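Mannitol dehydrogenase (Pseudomonas fluorescens, PDB 1LJ8) binds NAD and probably catalyses the reversible oxidation of mannitol to fructose with this cofactor. Local coordinates at residues L8-L22 and D92-D104. Numbering follows the deposited sequence.
Sequences LTQLAPEVKLPAYTL and DDTEVRVIGSISD
A single parallel beta bridge, K16 with R97, lays the N-terminal loop along the start of strand 96-107 in the Rossmann domain. The evidence is a pair of nearly straight backbone bonds from one residue: K16 N to V96 O (2.9 Å, 168°) and V98 N to K16 O (2.8 Å, 171°). Beside the bridge, the side chains of K16, E95 and R97 form a salt-bridge network. The K16 chain bends at chi2 (-84°) and chi4, returning NZ to the anti lone pair of E95 OE1 at 2.6 Å. R97 grips the same carboxylate side-on, NE to OE2 (2.9 Å) and NH2 to OE1, while K16 CB lies over one guanidinium face, 3.6 Å from R97 CZ. A water links R97 NH1 to L17 O. A leucine in place of R97 would probably leave E95 OE2 without its NE partner and the carboxylate freer to turn. V98 points into the loop: its CG1 meets L8 CD1 at 3.7 Å, and its CG2 touches L11 and V15. Y20 OH comes within 2.9 Å of G100 C and L22 CD2 lies near G100 CA, so the loop closes tightly on the glycine backbone; D47 of helix 42-50 accepts from both Y20 OH and G100 N. The loop thus borders strand 96-107 across from strand 83-87, with V96 packing on helix 238-248; from S101 onward strand 59-64 becomes the neighbour through I60.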
ATOM      1  N   LEU A   8     -30.965  -0.298   3.765  1.00 19.48           N
ATOM      2  CA  LEU A   8     -30.388  -0.514   2.441  1.00 20.66           C
ATOM      3  C   LEU A   8     -31.323  -0.173   1.278  1.00 22.13           C
ATOM      4  O   LEU A   8     -30.871   0.304   0.240  1.00 21.90           O
ATOM      5  CB  LEU A   8     -29.890  -1.952   2.358  1.00 20.43           C
ATOM      6  CG  LEU A   8     -28.981  -2.354   1.182  1.00 21.52           C
ATOM      7  CD1 LEU A   8     -27.729  -1.428   1.097  1.00 20.33           C
ATOM      8  CD2 LEU A   8     -28.566  -3.823   1.405  1.00 22.57           C
ATOM      9  N   THR A   9     -32.627  -0.396   1.442  1.00 23.53           N
ATOM     10  CA  THR A   9     -33.536  -0.100   0.341  1.00 24.64           C
ATOM     11  C   THR A   9     -34.113   1.309   0.415  1.00 24.78           C
ATOM     12  O   THR A   9     -34.958   1.699  -0.401  1.00 25.73           O
ATOM     13  CB  THR A   9     -34.714  -1.144   0.281  1.00 26.45           C
ATOM     14  OG1 THR A   9     -35.559  -1.008   1.427  1.00 26.79           O
ATOM     15  CG2 THR A   9     -34.149  -2.555   0.226  1.00 28.10           C
ATOM     16  N   GLN A  10     -33.652   2.094   1.377  1.00 23.55           N
ATOM     17  CA  GLN A  10     -34.160   3.448   1.515  1.00 24.85           C
ATOM     18  C   GLN A  10     -33.095   4.537   1.264  1.00 23.79           C
ATOM     19  O   GLN A  10     -33.133   5.609   1.883  1.00 24.05           O
ATOM     20  CB  GLN A  10     -34.728   3.630   2.912  1.00 28.38           C
ATOM     21  CG  GLN A  10     -35.678   2.533   3.357  1.00 34.14           C
ATOM     22  CD  GLN A  10     -36.101   2.748   4.802  1.00 37.70           C
ATOM     23  OE1 GLN A  10     -36.641   3.812   5.140  1.00 38.89           O
ATOM     24  NE2 GLN A  10     -35.850   1.753   5.666  1.00 39.17           N
ATOM     25  N   LEU A  11     -32.144   4.269   0.373  1.00 19.95           N
ATOM     26  CA  LEU A  11     -31.102   5.255   0.068  1.00 19.67           C
ATOM     27  C   LEU A  11     -31.461   5.978  -1.215  1.00 19.98           C
ATOM     28  O   LEU A  11     -32.409   5.596  -1.901  1.00 20.86           O
ATOM     29  CB  LEU A  11     -29.728   4.555  -0.102  1.00 18.00           C
ATOM     30  CG  LEU A  11     -29.352   3.724   1.136  1.00 19.14           C
ATOM     31  CD1 LEU A  11     -28.028   2.955   0.879  1.00 17.35           C
ATOM     32  CD2 LEU A  11     -29.190   4.651   2.340  1.00 18.41           C
ATOM     33  N   ALA A  12     -30.702   7.014  -1.553  1.00 19.34           N
ATOM     34  CA  ALA A  12     -30.961   7.773  -2.767  1.00 21.10           C
ATOM     35  C   ALA A  12     -30.961   6.835  -3.977  1.00 22.27           C
ATOM     36  O   ALA A  12     -30.203   5.856  -4.030  1.00 22.34           O
ATOM     37  CB  ALA A  12     -29.917   8.873  -2.925  1.00 19.05           C
ATOM     38  N   PRO A  13     -31.809   7.130  -4.985  1.00 23.52           N
ATOM     39  CA  PRO A  13     -31.956   6.333  -6.208  1.00 24.56           C
ATOM     40  C   PRO A  13     -30.682   5.977  -6.963  1.00 23.44           C
ATOM     41  O   PRO A  13     -30.563   4.880  -7.499  1.00 24.18           O
ATOM     42  CB  PRO A  13     -32.873   7.202  -7.084  1.00 25.84           C
ATOM     43  CG  PRO A  13     -33.642   7.981  -6.118  1.00 27.02           C
ATOM     44  CD  PRO A  13     -32.636   8.348  -5.056  1.00 25.37           C
ATOM     45  N   GLU A  14     -29.739   6.908  -7.006  1.00 22.56           N
ATOM     46  CA  GLU A  14     -28.504   6.692  -7.748  1.00 20.33           C
ATOM     47  C   GLU A  14     -27.553   5.724  -7.070  1.00 19.97           C
ATOM     48  O   GLU A  14     -26.589   5.293  -7.676  1.00 20.83           O
ATOM     49  CB  GLU A  14     -27.768   8.031  -7.979  1.00 21.01           C
ATOM     50  CG  GLU A  14     -27.128   8.700  -6.711  1.00 19.84           C
ATOM     51  CD  GLU A  14     -28.086   9.624  -5.935  1.00 20.74           C
ATOM     52  OE1 GLU A  14     -29.325   9.549  -6.125  1.00 19.77           O
ATOM     53  OE2 GLU A  14     -27.595  10.429  -5.087  1.00 22.38           O
ATOM     54  N   VAL A  15     -27.815   5.403  -5.809  1.00 19.25           N
ATOM     55  CA  VAL A  15     -26.923   4.529  -5.058  1.00 17.90           C
ATOM     56  C   VAL A  15     -27.089   3.072  -5.500  1.00 18.32           C
ATOM     57  O   VAL A  15     -28.181   2.510  -5.373  1.00 18.18           O
ATOM     58  CB  VAL A  15     -27.191   4.659  -3.537  1.00 18.45           C
ATOM     59  CG1 VAL A  15     -26.252   3.715  -2.764  1.00 18.91           C
ATOM     60  CG2 VAL A  15     -26.944   6.090  -3.092  1.00 18.59           C
ATOM     61  N   LYS A  16     -26.009   2.462  -6.001  1.00 16.89           N
ATOM     62  CA  LYS A  16     -26.034   1.070  -6.452  1.00 16.90           C
ATOM     63  C   LYS A  16     -25.954   0.141  -5.243  1.00 18.31           C
ATOM     64  O   LYS A  16     -25.218   0.402  -4.268  1.00 16.17           O
ATOM     65  CB  LYS A  16     -24.862   0.812  -7.398  1.00 18.90           C
ATOM     66  CG  LYS A  16     -24.664   1.917  -8.441  1.00 22.61           C
ATOM     67  CD  LYS A  16     -25.530   1.780  -9.676  1.00 28.90           C
ATOM     68  CE  LYS A  16     -24.996   2.730 -10.812  1.00 30.02           C
ATOM     69  NZ  LYS A  16     -23.582   2.444 -11.406  1.00 30.62           N
ATOM     70  N   LEU A  17     -26.764  -0.915  -5.282  1.00 16.78           N
ATOM     71  CA  LEU A  17     -26.845  -1.883  -4.182  1.00 18.20           C
ATOM     72  C   LEU A  17     -26.416  -3.277  -4.610  1.00 16.44           C
ATOM     73  O   LEU A  17     -26.488  -3.623  -5.798  1.00 17.05           O
ATOM     74  CB  LEU A  17     -28.303  -1.992  -3.704  1.00 18.46           C
ATOM     75  CG  LEU A  17     -29.054  -0.685  -3.409  1.00 19.27           C
ATOM     76  CD1 LEU A  17     -30.493  -1.050  -3.075  1.00 18.00           C
ATOM     77  CD2 LEU A  17     -28.379   0.117  -2.263  1.00 17.55           C
ATOM     78  N   PRO A  18     -25.957  -4.084  -3.660  1.00 16.01           N
ATOM     79  CA  PRO A  18     -25.548  -5.456  -3.974  1.00 17.66           C
ATOM     80  C   PRO A  18     -26.772  -6.104  -4.622  1.00 21.53           C
ATOM     81  O   PRO A  18     -27.923  -5.848  -4.195  1.00 21.99           O
ATOM     82  CB  PRO A  18     -25.315  -6.058  -2.602  1.00 17.87           C
ATOM     83  CG  PRO A  18     -24.767  -4.910  -1.817  1.00 15.87           C
ATOM     84  CD  PRO A  18     -25.639  -3.742  -2.260  1.00 16.35           C
ATOM     85  N   ALA A  19     -26.546  -6.931  -5.631  1.00 23.55           N
ATOM     86  CA  ALA A  19     -27.644  -7.596  -6.343  1.00 25.89           C
ATOM     87  C   ALA A  19     -27.809  -9.018  -5.842  1.00 28.15           C
ATOM     88  O   ALA A  19     -28.664  -9.754  -6.323  1.00 32.25           O
ATOM     89  CB  ALA A  19     -27.391  -7.595  -7.858  1.00 26.64           C
ATOM     90  N   TYR A  20     -27.046  -9.400  -4.831  1.00 27.34           N
ATOM     91  CA  TYR A  20     -27.154 -10.750  -4.285  1.00 27.26           C
ATOM     92  C   TYR A  20     -27.714 -10.656  -2.880  1.00 27.52           C
ATOM     93  O   TYR A  20     -27.703  -9.578  -2.267  1.00 27.89           O
ATOM     94  CB  TYR A  20     -25.772 -11.414  -4.254  1.00 24.63           C
ATOM     95  CG  TYR A  20     -24.692 -10.522  -3.638  1.00 21.12           C
ATOM     96  CD1 TYR A  20     -24.308 -10.662  -2.292  1.00 19.36           C
ATOM     97  CD2 TYR A  20     -24.075  -9.552  -4.405  1.00 18.26           C
ATOM     98  CE1 TYR A  20     -23.309  -9.829  -1.727  1.00 20.59           C
ATOM     99  CE2 TYR A  20     -23.062  -8.709  -3.870  1.00 18.58           C
ATOM    100  CZ  TYR A  20     -22.695  -8.870  -2.513  1.00 18.33           C
ATOM    101  OH  TYR A  20     -21.708  -8.053  -1.980  1.00 18.03           O
ATOM    102  N   THR A  21     -28.247 -11.761  -2.375  1.00 27.26           N
ATOM    103  CA  THR A  21     -28.778 -11.773  -1.021  1.00 28.73           C
ATOM    104  C   THR A  21     -27.592 -11.859  -0.062  1.00 28.12           C
ATOM    105  O   THR A  21     -26.835 -12.852  -0.061  1.00 27.99           O
ATOM    106  CB  THR A  21     -29.721 -12.988  -0.789  1.00 30.41           C
ATOM    107  OG1 THR A  21     -30.886 -12.848  -1.615  1.00 32.03           O
ATOM    108  CG2 THR A  21     -30.144 -13.069   0.656  1.00 31.29           C
ATOM    109  N   LEU A  22     -27.441 -10.847   0.776  1.00 27.14           N
ATOM    110  CA  LEU A  22     -26.309 -10.827   1.711  1.00 27.85           C
ATOM    111  C   LEU A  22     -26.246 -12.045   2.615  1.00 27.49           C
ATOM    112  O   LEU A  22     -25.172 -12.585   2.911  1.00 26.27           O
ATOM    113  CB  LEU A  22     -26.354  -9.540   2.559  1.00 27.24           C
ATOM    114  CG  LEU A  22     -26.287  -8.271   1.679  1.00 28.83           C
ATOM    115  CD1 LEU A  22     -26.714  -7.025   2.457  1.00 26.20           C
ATOM    116  CD2 LEU A  22     -24.874  -8.138   1.134  1.00 29.00           C
ATOM    117  N   ASP A  92     -15.249  12.407 -15.088  1.00 49.83           N
ATOM    118  CA  ASP A  92     -16.049  11.393 -14.429  1.00 50.31           C
ATOM    119  C   ASP A  92     -17.367  10.792 -14.866  1.00 50.09           C
ATOM    120  O   ASP A  92     -18.377  11.458 -15.191  1.00 51.25           O
ATOM    121  CB  ASP A  92     -16.224  11.795 -12.965  1.00 52.74           C
ATOM    122  CG  ASP A  92     -17.048  13.057 -12.798  1.00 53.82           C
ATOM    123  OD1 ASP A  92     -17.512  13.603 -13.827  1.00 55.45           O
ATOM    124  OD2 ASP A  92     -17.229  13.499 -11.634  1.00 54.65           O
ATOM    125  N   ASP A  93     -17.294   9.476 -14.813  1.00 47.14           N
ATOM    126  CA  ASP A  93     -18.359   8.558 -15.035  1.00 44.34           C
ATOM    127  C   ASP A  93     -17.968   7.789 -13.748  1.00 39.93           C
ATOM    128  O   ASP A  93     -17.086   6.917 -13.738  1.00 39.41           O
ATOM    129  CB  ASP A  93     -18.105   7.747 -16.301  1.00 48.83           C
ATOM    130  CG  ASP A  93     -19.371   7.100 -16.831  1.00 52.29           C
ATOM    131  OD1 ASP A  93     -20.469   7.675 -16.597  1.00 54.99           O
ATOM    132  OD2 ASP A  93     -19.268   6.036 -17.490  1.00 54.19           O
ATOM    133  N   THR A  94     -18.564   8.218 -12.643  1.00 34.29           N
ATOM    134  CA  THR A  94     -18.285   7.645 -11.336  1.00 29.09           C
ATOM    135  C   THR A  94     -19.591   7.153 -10.717  1.00 27.59           C
ATOM    136  O   THR A  94     -20.663   7.675 -11.024  1.00 27.47           O
ATOM    137  CB  THR A  94     -17.721   8.718 -10.397  1.00 27.95           C
ATOM    138  OG1 THR A  94     -18.617   9.828 -10.389  1.00 26.78           O
ATOM    139  CG2 THR A  94     -16.345   9.204 -10.857  1.00 25.35           C
ATOM    140  N   GLU A  95     -19.514   6.157  -9.845  1.00 22.63           N
ATOM    141  CA  GLU A  95     -20.717   5.687  -9.178  1.00 21.36           C
ATOM    142  C   GLU A  95     -20.502   5.702  -7.674  1.00 19.60           C
ATOM    143  O   GLU A  95     -19.373   5.873  -7.206  1.00 19.89           O
ATOM    144  CB  GLU A  95     -21.087   4.262  -9.603  1.00 21.66           C
ATOM    145  CG  GLU A  95     -19.948   3.260  -9.457  1.00 24.66           C
ATOM    146  CD  GLU A  95     -20.353   1.794  -9.749  1.00 24.56           C
ATOM    147  OE1 GLU A  95     -21.451   1.536 -10.310  1.00 25.76           O
ATOM    148  OE2 GLU A  95     -19.542   0.900  -9.404  1.00 25.11           O
ATOM    149  N   VAL A  96     -21.615   5.578  -6.952  1.00 17.39           N
ATOM    150  CA  VAL A  96     -21.658   5.488  -5.493  1.00 16.47           C
ATOM    151  C   VAL A  96     -22.343   4.141  -5.326  1.00 15.22           C
ATOM    152  O   VAL A  96     -23.461   3.924  -5.810  1.00 15.10           O
ATOM    153  CB  VAL A  96     -22.530   6.578  -4.863  1.00 19.02           C
ATOM    154  CG1 VAL A  96     -22.456   6.455  -3.324  1.00 18.36           C
ATOM    155  CG2 VAL A  96     -22.060   7.918  -5.315  1.00 22.50           C
ATOM    156  N   ARG A  97     -21.676   3.234  -4.623  1.00 13.45           N
ATOM    157  CA  ARG A  97     -22.152   1.871  -4.524  1.00 12.81           C
ATOM    158  C   ARG A  97     -21.945   1.296  -3.137  1.00 14.46           C
ATOM    159  O   ARG A  97     -20.892   1.498  -2.544  1.00 13.88           O
ATOM    160  CB  ARG A  97     -21.343   1.030  -5.522  1.00 14.56           C
ATOM    161  CG  ARG A  97     -21.527  -0.477  -5.399  1.00 13.94           C
ATOM    162  CD  ARG A  97     -20.659  -1.217  -6.466  1.00 16.98           C
ATOM    163  NE  ARG A  97     -21.172  -0.969  -7.825  1.00 16.52           N
ATOM    164  CZ  ARG A  97     -22.286  -1.514  -8.316  1.00 17.06           C
ATOM    165  NH1 ARG A  97     -23.035  -2.354  -7.593  1.00 15.12           N
ATOM    166  NH2 ARG A  97     -22.710  -1.158  -9.537  1.00 18.19           N
ATOM    167  N   VAL A  98     -22.959   0.599  -2.631  1.00 11.45           N
ATOM    168  CA  VAL A  98     -22.828  -0.081  -1.357  1.00 12.16           C
ATOM    169  C   VAL A  98     -22.183  -1.460  -1.629  1.00 12.84           C
ATOM    170  O   VAL A  98     -22.655  -2.217  -2.482  1.00 13.63           O
ATOM    171  CB  VAL A  98     -24.206  -0.268  -0.685  1.00 11.48           C
ATOM    172  CG1 VAL A  98     -24.034  -1.198   0.523  1.00 12.20           C
ATOM    173  CG2 VAL A  98     -24.725   1.122  -0.227  1.00 11.90           C
ATOM    174  N   ILE A  99     -21.104  -1.784  -0.906  1.00 10.33           N
ATOM    175  CA  ILE A  99     -20.357  -3.024  -1.096  1.00 10.50           C
ATOM    176  C   ILE A  99     -20.756  -4.010  -0.005  1.00 11.84           C
ATOM    177  O   ILE A  99     -20.756  -3.638   1.181  1.00 11.85           O
ATOM    178  CB  ILE A  99     -18.829  -2.752  -0.994  1.00 10.18           C
ATOM    179  CG1 ILE A  99     -18.415  -1.754  -2.104  1.00 11.45           C
ATOM    180  CG2 ILE A  99     -18.045  -4.079  -1.101  1.00 10.84           C
ATOM    181  CD1 ILE A  99     -18.534  -2.349  -3.576  1.00 13.26           C
ATOM    182  N   GLY A 100     -21.073  -5.253  -0.399  1.00 10.90           N
ATOM    183  CA  GLY A 100     -21.480  -6.251   0.582  1.00 11.70           C
ATOM    184  C   GLY A 100     -20.601  -7.483   0.667  1.00 13.89           C
ATOM    185  O   GLY A 100     -20.984  -8.474   1.303  1.00 12.93           O
ATOM    186  N   SER A 101     -19.404  -7.422   0.075  1.00 12.09           N
ATOM    187  CA  SER A 101     -18.520  -8.599   0.070  1.00 11.54           C
ATOM    188  C   SER A 101     -17.734  -8.895   1.347  1.00 12.83           C
ATOM    189  O   SER A 101     -17.108  -9.945   1.441  1.00 13.96           O
ATOM    190  CB  SER A 101     -17.566  -8.467  -1.117  1.00 12.47           C
ATOM    191  OG  SER A 101     -16.884  -7.232  -0.994  1.00 11.58           O
ATOM    192  N   ILE A 102     -17.765  -7.979   2.332  1.00 12.63           N
ATOM    193  CA  ILE A 102     -17.089  -8.244   3.609  1.00 11.59           C
ATOM    194  C   ILE A 102     -18.258  -8.565   4.561  1.00 11.90           C
ATOM    195  O   ILE A 102     -19.203  -7.766   4.699  1.00 11.77           O
ATOM    196  CB  ILE A 102     -16.318  -7.019   4.117  1.00 11.83           C
ATOM    197  CG1 ILE A 102     -15.146  -6.731   3.169  1.00 10.22           C
ATOM    198  CG2 ILE A 102     -15.780  -7.274   5.585  1.00 13.02           C
ATOM    199  CD1 ILE A 102     -14.332  -5.464   3.551  1.00 10.95           C
ATOM    200  N   SER A 103     -18.179  -9.741   5.192  1.00 12.48           N
ATOM    201  CA  SER A 103     -19.245 -10.192   6.102  1.00 13.52           C
ATOM    202  C   SER A 103     -18.897 -10.180   7.588  1.00 14.26           C
ATOM    203  O   SER A 103     -19.794 -10.345   8.428  1.00 15.07           O
ATOM    204  CB  SER A 103     -19.721 -11.591   5.682  1.00 14.00           C
ATOM    205  OG  SER A 103     -18.658 -12.521   5.617  1.00 14.85           O
ATOM    206  N   ASP A 104     -17.632  -9.968   7.940  1.00 13.70           N
ATOM    207  CA  ASP A 104     -17.265  -9.918   9.368  1.00 14.76           C
ATOM    208  C   ASP A 104     -15.849  -9.377   9.426  1.00 14.58           C
ATOM    209  O   ASP A 104     -15.206  -9.219   8.392  1.00 15.22           O
ATOM    210  CB  ASP A 104     -17.259 -11.337   9.957  1.00 13.92           C
ATOM    211  CG  ASP A 104     -17.371 -11.362  11.494  1.00 19.68           C
ATOM    212  OD1 ASP A 104     -17.405 -12.490  12.044  1.00 19.70           O
ATOM    213  OD2 ASP A 104     -17.442 -10.281  12.148  1.00 17.33           O
TER
HETATM  214  O   HOH W   1     -24.023   5.912  -8.683  1.00 19.43           O
HETATM  215  O   HOH W   2     -25.708  -3.047  -8.256  1.00 26.86           O